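Local coordinates for protein DNA polymerase (Bacillus phage phi29, PDB 2PY5) that replicates the phage genome by protein-primed, strand-displacing DNA synthesis with high processivity and fidelity, and proofreads through a 3'-5' exonuclease activity, at residues F[287-292]-F[346-351]; F[489-494]-F[541-546]; F[551-556]-F[569-574]. The protein carries 2 engineered substitutions. All blocks are in the same frame, centred on the assembly; numbering follows the deposited sequence. Where two conformers were deposited one is given.

In the fold
The three contacts follow one another along the chain. Contact 1, in a five-stranded sheet, stands apart: its centre is about 43 Å from those of contacts 2 and 3, and its nearest atom is about 14 Å from the bound DNA. Contacts 2 and 3 have centres about 20 Å apart and touch directly, Phe546 CE1 lying 3.8 Å from Ile574 CD1. Contact 2 packs near Tyr500, probably a template-primer binding residue, with Phe546 about 5 Å from it between side chains. Contact 3 comes closest to DNA, about 4 Å between nearest atoms; the Pro556 side chain lies about 8 Å from that of Tyr148 and about 9 Å from that of Phe65, both exonuclease-site residues.

Contact 1: F[287-292]-F[346-351]; sequences HIRCEF and EYISGL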
loop_
_atom_site.group_PDB
_atom_site.type_symbol
_atom_site.label_atom_id
_atom_site.label_comp_id
_atom_site.label_asym_id
_atom_site.label_seq_id
_atom_site.Cartn_x
_atom_site.Cartn_y
_atom_site.Cartn_z
ATOM N N HIS F 287 11.738 21.131 -15.064
ATOM C CA HIS F 287 10.737 22.066 -14.549
ATOM C C HIS F 287 10.262 22.894 -15.735
ATOM O O HIS F 287 11.066 23.584 -16.387
ATOM C CB HIS F 287 11.335 22.961 -13.465
ATOM C CG HIS F 287 10.347 23.885 -12.796
ATOM N ND1 HIS F 287 10.748 24.930 -11.991
ATOM C CD2 HIS F 287 8.989 23.925 -12.813
ATOM C CE1 HIS F 287 9.682 25.573 -11.538
ATOM N NE2 HIS F 287 8.605 24.977 -12.012
ATOM N N ILE F 288 8.955 22.843 -15.993
ATOM C CA ILE F 288 8.334 23.484 -17.155
ATOM C C ILE F 288 7.061 24.157 -16.676
ATOM O O ILE F 288 6.364 23.602 -15.835
ATOM C CB ILE F 288 8.026 22.440 -18.286
ATOM C CG1 ILE F 288 7.311 23.079 -19.480
ATOM C CG2 ILE F 288 7.226 21.239 -17.749
ATOM C CD1 ILE F 288 7.278 22.180 -20.712
ATOM N N ARG F 289 6.771 25.343 -17.219
ATOM C CA ARG F 289 5.486 25.992 -17.034
ATOM C C ARG F 289 4.858 26.060 -18.405
ATOM O O ARG F 289 5.536 26.376 -19.373
ATOM C CB ARG F 289 5.648 27.392 -16.457
ATOM C CG ARG F 289 6.010 27.409 -14.975
ATOM C CD ARG F 289 6.335 28.786 -14.478
ATOM N NE ARG F 289 5.143 29.636 -14.412
ATOM C CZ ARG F 289 4.266 29.639 -13.405
ATOM N NH1 ARG F 289 4.419 28.848 -12.352
ATOM N NH2 ARG F 289 3.238 30.454 -13.444
ATOM N N CYS F 290 3.568 25.765 -18.490
ATOM C CA CYS F 290 2.893 25.802 -19.778
ATOM C C CYS F 290 1.389 25.789 -19.616
ATOM O O CYS F 290 0.865 25.605 -18.520
ATOM C CB CYS F 290 3.320 24.618 -20.654
ATOM S SG CYS F 290 2.778 23.021 -20.036
ATOM N N GLU F 291 0.708 26.032 -20.730
ATOM C CA GLU F 291 -0.694 25.719 -20.880
ATOM C C GLU F 291 -0.781 24.599 -21.897
ATOM O O GLU F 291 0.176 24.329 -22.641
ATOM C CB GLU F 291 -1.468 26.961 -21.315
ATOM C CG GLU F 291 -1.507 28.020 -20.220
ATOM C CD GLU F 291 -2.146 29.307 -20.675
ATOM O OE1 GLU F 291 -1.411 30.281 -20.940
ATOM O OE2 GLU F 291 -3.376 29.341 -20.768
ATOM N N PHE F 292 -1.867 23.856 -21.845
ATOM C CA PHE F 292 -1.983 22.680 -22.690
ATOM C C PHE F 292 -3.409 22.376 -23.115
ATOM O O PHE F 292 -4.372 22.791 -22.469
ATOM C CB PHE F 292 -1.364 21.451 -22.012
ATOM C CG PHE F 292 -1.979 21.103 -20.683
ATOM C CD1 PHE F 292 -3.171 20.380 -20.619
ATOM C CD2 PHE F 292 -1.356 21.481 -19.494
ATOM C CE1 PHE F 292 -3.731 20.040 -19.396
ATOM C CE2 PHE F 292 -1.924 21.144 -18.254
ATOM C CZ PHE F 292 -3.102 20.421 -18.213
ATOM N N GLU F 346 7.555 27.596 -20.946
ATOM C CA GLU F 346 8.740 28.169 -20.351
ATOM C C GLU F 346 9.510 27.024 -19.721
ATOM O O GLU F 346 8.999 26.353 -18.840
ATOM C CB GLU F 346 8.362 29.247 -19.325
ATOM C CG GLU F 346 7.564 30.399 -19.939
ATOM C CD GLU F 346 7.353 31.580 -19.014
ATOM O OE1 GLU F 346 7.106 31.368 -17.813
ATOM O OE2 GLU F 346 7.406 32.728 -19.507
ATOM N N TYR F 347 10.711 26.757 -20.235
ATOM C CA TYR F 347 11.605 25.769 -19.631
ATOM C C TYR F 347 12.419 26.462 -18.557
ATOM O O TYR F 347 13.222 27.349 -18.841
ATOM C CB TYR F 347 12.520 25.160 -20.696
ATOM C CG TYR F 347 11.796 24.287 -21.680
ATOM C CD1 TYR F 347 11.382 24.777 -22.914
ATOM C CD2 TYR F 347 11.535 22.965 -21.379
ATOM C CE1 TYR F 347 10.710 23.954 -23.821
ATOM C CE2 TYR F 347 10.876 22.138 -22.266
ATOM C CZ TYR F 347 10.463 22.632 -23.485
ATOM O OH TYR F 347 9.804 21.763 -24.346
ATOM N N ILE F 348 12.210 26.064 -17.302
ATOM C CA ILE F 348 12.726 26.837 -16.172
ATOM C C ILE F 348 14.123 26.374 -15.769
ATOM O O ILE F 348 15.086 27.142 -15.768
ATOM C CB ILE F 348 11.760 26.772 -14.957
ATOM C CG1 ILE F 348 10.312 27.171 -15.357
ATOM C CG2 ILE F 348 12.265 27.683 -13.838
ATOM C CD1 ILE F 348 10.152 28.577 -15.902
ATOM N N SER F 349 14.213 25.100 -15.415
ATOM C CA SER F 349 15.443 24.493 -14.924
ATOM C C SER F 349 15.215 22.989 -14.836
ATOM O O SER F 349 14.115 22.500 -15.083
ATOM C CB SER F 349 15.791 25.048 -13.540
ATOM O OG SER F 349 15.047 24.413 -12.510
ATOM N N GLY F 350 16.247 22.252 -14.434
ATOM C CA GLY F 350 16.059 20.847 -14.156
ATOM C C GLY F 350 17.295 20.172 -13.599
ATOM O O GLY F 350 18.250 20.833 -13.192
ATOM N N LEU F 351 17.237 18.847 -13.595
ATOM C CA LEU F 351 18.336 18.001 -13.123
ATOM C C LEU F 351 18.539 16.877 -14.115
ATOM O O LEU F 351 17.577 16.276 -14.594
ATOM C CB LEU F 351 18.047 17.392 -11.741
ATOM C CG LEU F 351 17.548 18.276 -10.600
ATOM C CD1 LEU F 351 16.037 18.383 -10.648
ATOM C CD2 LEU F 351 17.992 17.703 -9.244
HETATM O O HOH W 1 13.224 25.761 -11.104
HETATM O O HOH W 2 4.641 30.879 -17.052
#
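His287 meets the neighbouring strand through both its backbone and its ring. Ile348 lies over one face of the imidazole, with CB 4.0 Å from the centroid of the His287 ring and 30° off its normal, an off-centre CH-pi contact. CG of His287 stands opposite the backbone N across CA-CB (chi1 -175°), which sets the ring with one face against Ile348. Near the plane of the ring, a water bonded to His287 ND1 at 2.8 Å donates a second bond, to Ser349 OG, and so bridges the two strands.

A second water plays the same part between Arg289 and Glu346. It accepts from Arg289 NE and donates to Glu346 OE1, at 2.6 Å from that oxygen. The charged atoms themselves do not meet: Arg289 NE and Glu346 OE1 are 4.3 Å apart, beyond a salt bridge. On the other side of the sheet Ile288 and Tyr347 run side by side, CD1 of Ile288 being 3.9 Å from CE2 of Tyr347.

Beneath these side chains are four backbone hydrogen bonds. Arg289 and Glu346 exchange a reciprocal pair, with Arg289 N to Glu346 O at 2.9 Å and nearly straight (169°). Helical backbone angles at Ile348 break the regular strand geometry, a bulge-like irregularity: His287 O accepts from Ile348 N at 2.9 Å, while His287 N donates to Ser349 O.

Farther out, Asp325 takes both polar ends, salt-bridged to Arg289 NH1 and hydrogen-bonded to His287 NE2, and Trp327 stacks on the His287 ring. Strand 283-294 is flanked by strand 324-329 along one edge, where Ile288 and Leu326 are joined by backbone hydrogen bonding, and by strand 340-356 along the other, while helix 216-223 packs on Leu351.

Contact 2: F[489-494]-F[541-546]; sequences FKRAKY and VTFENF. With EDO (1,2-ethanediol), chain L.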
loop_
_atom_site.group_PDB
_atom_site.type_symbol
_atom_site.label_atom_id
_atom_site.label_comp_id
_atom_site.label_asym_id
_atom_site.label_seq_id
_atom_site.Cartn_x
_atom_site.Cartn_y
_atom_site.Cartn_z
ATOM N N PHE F 489 -14.993 -10.514 -20.349
ATOM C CA PHE F 489 -16.313 -10.340 -19.742
ATOM C C PHE F 489 -17.441 -10.274 -20.769
ATOM O O PHE F 489 -17.229 -9.929 -21.934
ATOM C CB PHE F 489 -16.337 -9.131 -18.774
ATOM C CG PHE F 489 -15.927 -7.796 -19.393
ATOM C CD1 PHE F 489 -16.839 -7.023 -20.115
ATOM C CD2 PHE F 489 -14.660 -7.279 -19.163
ATOM C CE1 PHE F 489 -16.476 -5.783 -20.627
ATOM C CE2 PHE F 489 -14.297 -6.049 -19.661
ATOM C CZ PHE F 489 -15.231 -5.303 -20.408
ATOM N N LYS F 490 -18.639 -10.638 -20.317
ATOM C CA LYS F 490 -19.860 -10.602 -21.130
ATOM C C LYS F 490 -20.483 -9.213 -21.132
ATOM O O LYS F 490 -21.057 -8.768 -22.126
ATOM C CB LYS F 490 -20.867 -11.639 -20.613
ATOM C CG LYS F 490 -22.244 -11.597 -21.244
ATOM C CD LYS F 490 -22.249 -11.697 -22.792
ATOM C CE LYS F 490 -23.669 -11.763 -23.390
ATOM N NZ LYS F 490 -24.539 -10.604 -23.052
ATOM N N ARG F 491 -20.389 -8.536 -19.989
ATOM C CA ARG F 491 -20.878 -7.187 -19.875
ATOM C C ARG F 491 -20.203 -6.533 -18.684
ATOM O O ARG F 491 -19.596 -7.210 -17.856
ATOM C CB ARG F 491 -22.397 -7.159 -19.719
ATOM C CG ARG F 491 -22.909 -7.872 -18.509
ATOM C CD ARG F 491 -24.388 -7.570 -18.225
ATOM N NE ARG F 491 -24.837 -8.242 -17.005
ATOM C CZ ARG F 491 -26.017 -8.046 -16.416
ATOM N NH1 ARG F 491 -26.888 -7.173 -16.897
ATOM N NH2 ARG F 491 -26.316 -8.701 -15.309
ATOM N N ALA F 492 -20.306 -5.217 -18.621
ATOM C CA ALA F 492 -19.617 -4.445 -17.597
ATOM C C ALA F 492 -20.297 -3.087 -17.453
ATOM O O ALA F 492 -21.109 -2.686 -18.286
ATOM C CB ALA F 492 -18.141 -4.289 -17.942
ATOM N N LYS F 493 -19.987 -2.406 -16.354
ATOM C CA LYS F 493 -20.400 -1.034 -16.149
ATOM C C LYS F 493 -19.351 -0.323 -15.301
ATOM O O LYS F 493 -18.986 -0.787 -14.212
ATOM C CB LYS F 493 -21.781 -0.938 -15.505
ATOM C CG LYS F 493 -22.287 0.522 -15.415
ATOM C CD LYS F 493 -23.639 0.625 -14.739
ATOM C CE LYS F 493 -24.811 0.368 -15.674
ATOM N NZ LYS F 493 -26.070 0.863 -15.044
ATOM N N TYR F 494 -18.823 0.766 -15.855
ATOM C CA TYR F 494 -17.780 1.569 -15.226
ATOM C C TYR F 494 -18.376 2.929 -14.879
ATOM O O TYR F 494 -18.882 3.642 -15.745
ATOM C CB TYR F 494 -16.592 1.773 -16.178
ATOM C CG TYR F 494 -15.857 0.506 -16.551
ATOM C CD1 TYR F 494 -16.396 -0.386 -17.487
ATOM C CD2 TYR F 494 -14.635 0.198 -15.977
ATOM C CE1 TYR F 494 -15.706 -1.565 -17.841
ATOM C CE2 TYR F 494 -13.941 -0.959 -16.327
ATOM C CZ TYR F 494 -14.494 -1.837 -17.245
ATOM O OH TYR F 494 -13.831 -2.985 -17.590
ATOM N N VAL F 541 -24.293 -5.157 -3.952
ATOM C CA VAL F 541 -24.244 -4.655 -5.316
ATOM C C VAL F 541 -24.773 -5.677 -6.343
ATOM O O VAL F 541 -24.494 -6.880 -6.252
ATOM C CB VAL F 541 -22.799 -4.239 -5.701
ATOM C CG1 VAL F 541 -22.714 -3.842 -7.159
ATOM C CG2 VAL F 541 -22.291 -3.105 -4.784
ATOM N N THR F 542 -25.537 -5.181 -7.311
ATOM C CA THR F 542 -25.979 -5.950 -8.471
ATOM C C THR F 542 -25.849 -5.071 -9.705
ATOM O O THR F 542 -25.709 -3.856 -9.596
ATOM C CB THR F 542 -27.467 -6.357 -8.340
ATOM O OG1 THR F 542 -28.288 -5.180 -8.399
ATOM C CG2 THR F 542 -27.716 -7.066 -7.044
ATOM N N PHE F 543 -25.917 -5.661 -10.890
ATOM C CA PHE F 543 -25.919 -4.861 -12.115
ATOM C C PHE F 543 -27.072 -3.866 -12.127
ATOM O O PHE F 543 -26.931 -2.763 -12.651
ATOM C CB PHE F 543 -25.953 -5.735 -13.374
ATOM C CG PHE F 543 -24.604 -5.942 -13.997
ATOM C CD1 PHE F 543 -23.767 -6.946 -13.547
ATOM C CD2 PHE F 543 -24.164 -5.115 -15.025
ATOM C CE1 PHE F 543 -22.506 -7.131 -14.116
ATOM C CE2 PHE F 543 -22.911 -5.299 -15.605
ATOM C CZ PHE F 543 -22.082 -6.308 -15.150
ATOM N N GLU F 544 -28.195 -4.250 -11.538
ATOM C CA GLU F 544 -29.376 -3.383 -11.509
ATOM C C GLU F 544 -29.187 -2.140 -10.629
ATOM O O GLU F 544 -29.596 -1.041 -11.025
ATOM C CB GLU F 544 -30.612 -4.168 -11.054
ATOM N N ASN F 545 -28.578 -2.300 -9.447
ATOM C CA ASN F 545 -28.456 -1.182 -8.506
ATOM C C ASN F 545 -27.122 -0.432 -8.511
ATOM O O ASN F 545 -26.967 0.528 -7.782
ATOM C CB ASN F 545 -28.813 -1.614 -7.067
ATOM C CG ASN F 545 -27.757 -2.491 -6.420
ATOM O OD1 ASN F 545 -26.617 -2.547 -6.862
ATOM N ND2 ASN F 545 -28.128 -3.150 -5.341
ATOM N N PHE F 546 -26.176 -0.876 -9.338
ATOM C CA PHE F 546 -24.849 -0.267 -9.380
ATOM C C PHE F 546 -24.917 0.963 -10.243
ATOM O O PHE F 546 -24.886 0.873 -11.471
ATOM C CB PHE F 546 -23.843 -1.245 -9.959
ATOM C CG PHE F 546 -22.411 -0.773 -9.909
ATOM C CD1 PHE F 546 -21.753 -0.609 -8.711
ATOM C CD2 PHE F 546 -21.711 -0.562 -11.085
ATOM C CE1 PHE F 546 -20.412 -0.221 -8.697
ATOM C CE2 PHE F 546 -20.397 -0.173 -11.061
ATOM C CZ PHE F 546 -19.756 -0.007 -9.876
HETATM C C1 EDO L . -26.430 -10.098 -20.012
HETATM O O1 EDO L . -25.132 -10.162 -20.574
HETATM C C2 EDO L . -27.308 -9.225 -20.901
HETATM O O2 EDO L . -28.259 -10.046 -21.593
#
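A cation-pi stack joins Arg491 to Phe543: the guanidinium lies flat over one face of the phenyl ring, planes 9° apart, with Arg491 CZ 3.8 Å from the centroid of the Phe543 ring. The two side chains run antiparallel to one another, so Arg491 NH2 reaches Phe543 CG at 3.5 Å while CD of the arginine still covers the ring. Phe543 was modelled in two conformers, and this stack belongs to one of them. An extended chain from CG to NE carries the guanidinium there, and Asp503, salt-bridged to NE, probably limits its rotation. A 1,2-ethanediol molecule, probably from the crystallisation liquor, accepts from Lys490 NZ and lies over the opposite guanidinium face.

Farther along, CD of Lys493 packs 3.5 Å from Phe546 O, and Phe546 turns its ring edge to Lys493 O. No hydrogen bond crosses between the segments. Within the loop, Thr542 OG1 accepts from Asn545 N at 3.1 Å, an ST motif, and Asn545 OD1 accepts from Thr542 N. This loop leads from helix 535-538 to the C-terminal hairpin and closes against the palm sheet of a family B polymerase, close to Tyr500, which is probably involved in binding template-primer structures.

Contact 3: F[551-556]-F[569-574]; sequences SRKMKP and DDTFTI
Backbone hydrogen bonds between Arg552 and Phe572 and between Lys555 and Asp570 form the backbone ladder of this contact, in two reciprocal antiparallel pairs. Phe572 N reaches Arg552 O at 2.8 Å and nearly straight (170°), whereas Asp570 N approaches Lys555 O from above the carbonyl plane, 41° out of it, despite a length of 2.7 Å. Between the pairs the register slips by one residue. Met554 and Lys555 both face Asp570, a classic beta bulge, and Lys553 just before it is the centre of an inverse gamma turn. Thr571 N, opposite this distortion, is buried without a polar partner in the model.

Polar side chains add further bonds. The hydroxyls of Ser551 and Thr573 are hydrogen-bonded, OG to OG1 at 3.0 Å, and the first torsion of Ser551 (chi1 -174°) also places OG 3.2 Å from CG2 of Thr571. From the corner of its strand Lys553, its chain bent only at the last torsion, brings NZ to Asp569 O at 3.1 Å. Arg552 folds back along its own strand, where NH1 donates to Ser551 O with that oxygen lying in the guanidinium plane; NE is salt-bridged to Glu540.

Apolar contact is lighter. The extended chain of Lys555 runs obliquely past Phe572, with CD 3.9 Å from CD1 of the ring, before NZ makes a weak hydrogen bond to Gly532 O.

Together the segments form the open end of the C-terminal beta hairpin 551-561 and 564-573. Met554 and Phe572 pack on helix 535-538, Ile574 bonds back to the backbone of Gly549 and Phe550, and Pro556 packs on a thymine base of the bound DNA.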
loop_
_atom_site.group_PDB
_atom_site.type_symbol
_atom_site.label_atom_id
_atom_site.label_comp_id
_atom_site.label_asym_id
_atom_site.label_seq_id
_atom_site.Cartn_x
_atom_site.Cartn_y
_atom_site.Cartn_z
ATOM N N SER F 551 -25.939 3.930 -2.190
ATOM C CA SER F 551 -25.514 4.306 -0.840
ATOM C C SER F 551 -25.883 3.252 0.201
ATOM O O SER F 551 -26.967 2.677 0.147
ATOM C CB SER F 551 -26.140 5.656 -0.445
ATOM O OG SER F 551 -25.647 6.116 0.802
ATOM N N ARG F 552 -24.973 3.014 1.145
ATOM C CA ARG F 552 -25.221 2.124 2.277
ATOM C C ARG F 552 -24.546 2.700 3.519
ATOM O O ARG F 552 -23.408 3.166 3.451
ATOM C CB ARG F 552 -24.681 0.712 2.007
ATOM C CG ARG F 552 -25.369 -0.050 0.876
ATOM C CD ARG F 552 -26.816 -0.400 1.214
ATOM N NE ARG F 552 -27.415 -1.272 0.206
ATOM C CZ ARG F 552 -27.930 -0.868 -0.953
ATOM N NH1 ARG F 552 -27.924 0.415 -1.288
ATOM N NH2 ARG F 552 -28.448 -1.755 -1.793
ATOM N N LYS F 553 -25.240 2.669 4.652
ATOM C CA LYS F 553 -24.669 3.165 5.903
ATOM C C LYS F 553 -23.976 2.024 6.632
ATOM O O LYS F 553 -24.407 1.580 7.700
ATOM C CB LYS F 553 -25.745 3.804 6.775
ATOM C CG LYS F 553 -25.178 4.614 7.903
ATOM C CD LYS F 553 -26.278 5.284 8.701
ATOM C CE LYS F 553 -25.720 5.977 9.924
ATOM N NZ LYS F 553 -24.473 6.733 9.611
ATOM N N MET F 554 -22.886 1.563 6.030
ATOM C CA MET F 554 -22.239 0.326 6.428
ATOM C C MET F 554 -20.720 0.416 6.436
ATOM O O MET F 554 -20.062 -0.610 6.607
ATOM C CB MET F 554 -22.642 -0.792 5.469
ATOM C CG MET F 554 -24.123 -1.065 5.397
ATOM S SD MET F 554 -24.474 -2.393 4.235
ATOM C CE MET F 554 -24.538 -3.796 5.337
ATOM N N LYS F 555 -20.158 1.614 6.264
ATOM C CA LYS F 555 -18.704 1.758 6.197
ATOM C C LYS F 555 -18.153 2.187 7.542
ATOM O O LYS F 555 -18.418 3.297 7.988
ATOM C CB LYS F 555 -18.269 2.760 5.128
ATOM C CG LYS F 555 -16.752 2.740 4.869
ATOM C CD LYS F 555 -16.345 3.846 3.935
ATOM C CE LYS F 555 -14.853 3.803 3.613
ATOM N NZ LYS F 555 -14.544 4.618 2.404
ATOM N N PRO F 556 -17.379 1.306 8.188
ATOM C CA PRO F 556 -16.759 1.689 9.457
ATOM C C PRO F 556 -15.794 2.866 9.292
ATOM O O PRO F 556 -14.934 2.846 8.389
ATOM C CB PRO F 556 -15.996 0.424 9.870
ATOM C CG PRO F 556 -16.567 -0.670 9.082
ATOM C CD PRO F 556 -17.064 -0.082 7.817
ATOM N N ASP F 569 -20.430 3.082 11.959
ATOM C CA ASP F 569 -20.923 2.843 10.607
ATOM C C ASP F 569 -21.348 4.174 10.005
ATOM O O ASP F 569 -22.188 4.888 10.553
ATOM C CB ASP F 569 -22.072 1.825 10.577
ATOM C CG ASP F 569 -21.592 0.386 10.766
ATOM O OD1 ASP F 569 -20.405 0.092 10.481
ATOM O OD2 ASP F 569 -22.408 -0.456 11.198
ATOM N N ASP F 570 -20.711 4.501 8.895
ATOM C CA ASP F 570 -20.877 5.760 8.212
ATOM C C ASP F 570 -21.503 5.493 6.846
ATOM O O ASP F 570 -21.492 4.356 6.343
ATOM C CB ASP F 570 -19.499 6.414 8.039
ATOM C CG ASP F 570 -19.577 7.891 7.680
ATOM O OD1 ASP F 570 -20.462 8.598 8.212
ATOM O OD2 ASP F 570 -18.742 8.348 6.869
ATOM N N THR F 571 -22.036 6.547 6.244
ATOM C CA THR F 571 -22.623 6.459 4.911
ATOM C C THR F 571 -21.540 6.377 3.829
ATOM O O THR F 571 -20.682 7.265 3.724
ATOM C CB THR F 571 -23.501 7.663 4.625
ATOM O OG1 THR F 571 -24.515 7.752 5.630
ATOM C CG2 THR F 571 -24.161 7.537 3.249
ATOM N N PHE F 572 -21.582 5.301 3.049
ATOM C CA PHE F 572 -20.775 5.176 1.837
ATOM C C PHE F 572 -21.669 5.394 0.627
ATOM O O PHE F 572 -22.647 4.681 0.457
ATOM C CB PHE F 572 -20.155 3.788 1.729
ATOM C CG PHE F 572 -19.351 3.599 0.484
ATOM C CD1 PHE F 572 -18.025 4.015 0.440
ATOM C CD2 PHE F 572 -19.920 3.049 -0.661
ATOM C CE1 PHE F 572 -17.273 3.871 -0.711
ATOM C CE2 PHE F 572 -19.162 2.907 -1.826
ATOM C CZ PHE F 572 -17.835 3.317 -1.835
ATOM N N THR F 573 -21.303 6.341 -0.233
ATOM C CA THR F 573 -22.078 6.651 -1.423
ATOM C C THR F 573 -21.160 6.699 -2.634
ATOM O O THR F 573 -20.067 7.275 -2.553
ATOM C CB THR F 573 -22.781 8.020 -1.265
ATOM O OG1 THR F 573 -23.472 8.040 -0.014
ATOM C CG2 THR F 573 -23.756 8.289 -2.398
ATOM N N ILE F 574 -21.601 6.103 -3.738
ATOM C CA ILE F 574 -20.903 6.232 -5.008
ATOM C C ILE F 574 -21.221 7.613 -5.573
ATOM O O ILE F 574 -22.351 7.878 -5.987
ATOM C CB ILE F 574 -21.311 5.158 -6.004
ATOM C CG1 ILE F 574 -21.035 3.764 -5.431
ATOM C CG2 ILE F 574 -20.560 5.352 -7.342
ATOM C CD1 ILE F 574 -21.394 2.645 -6.359
#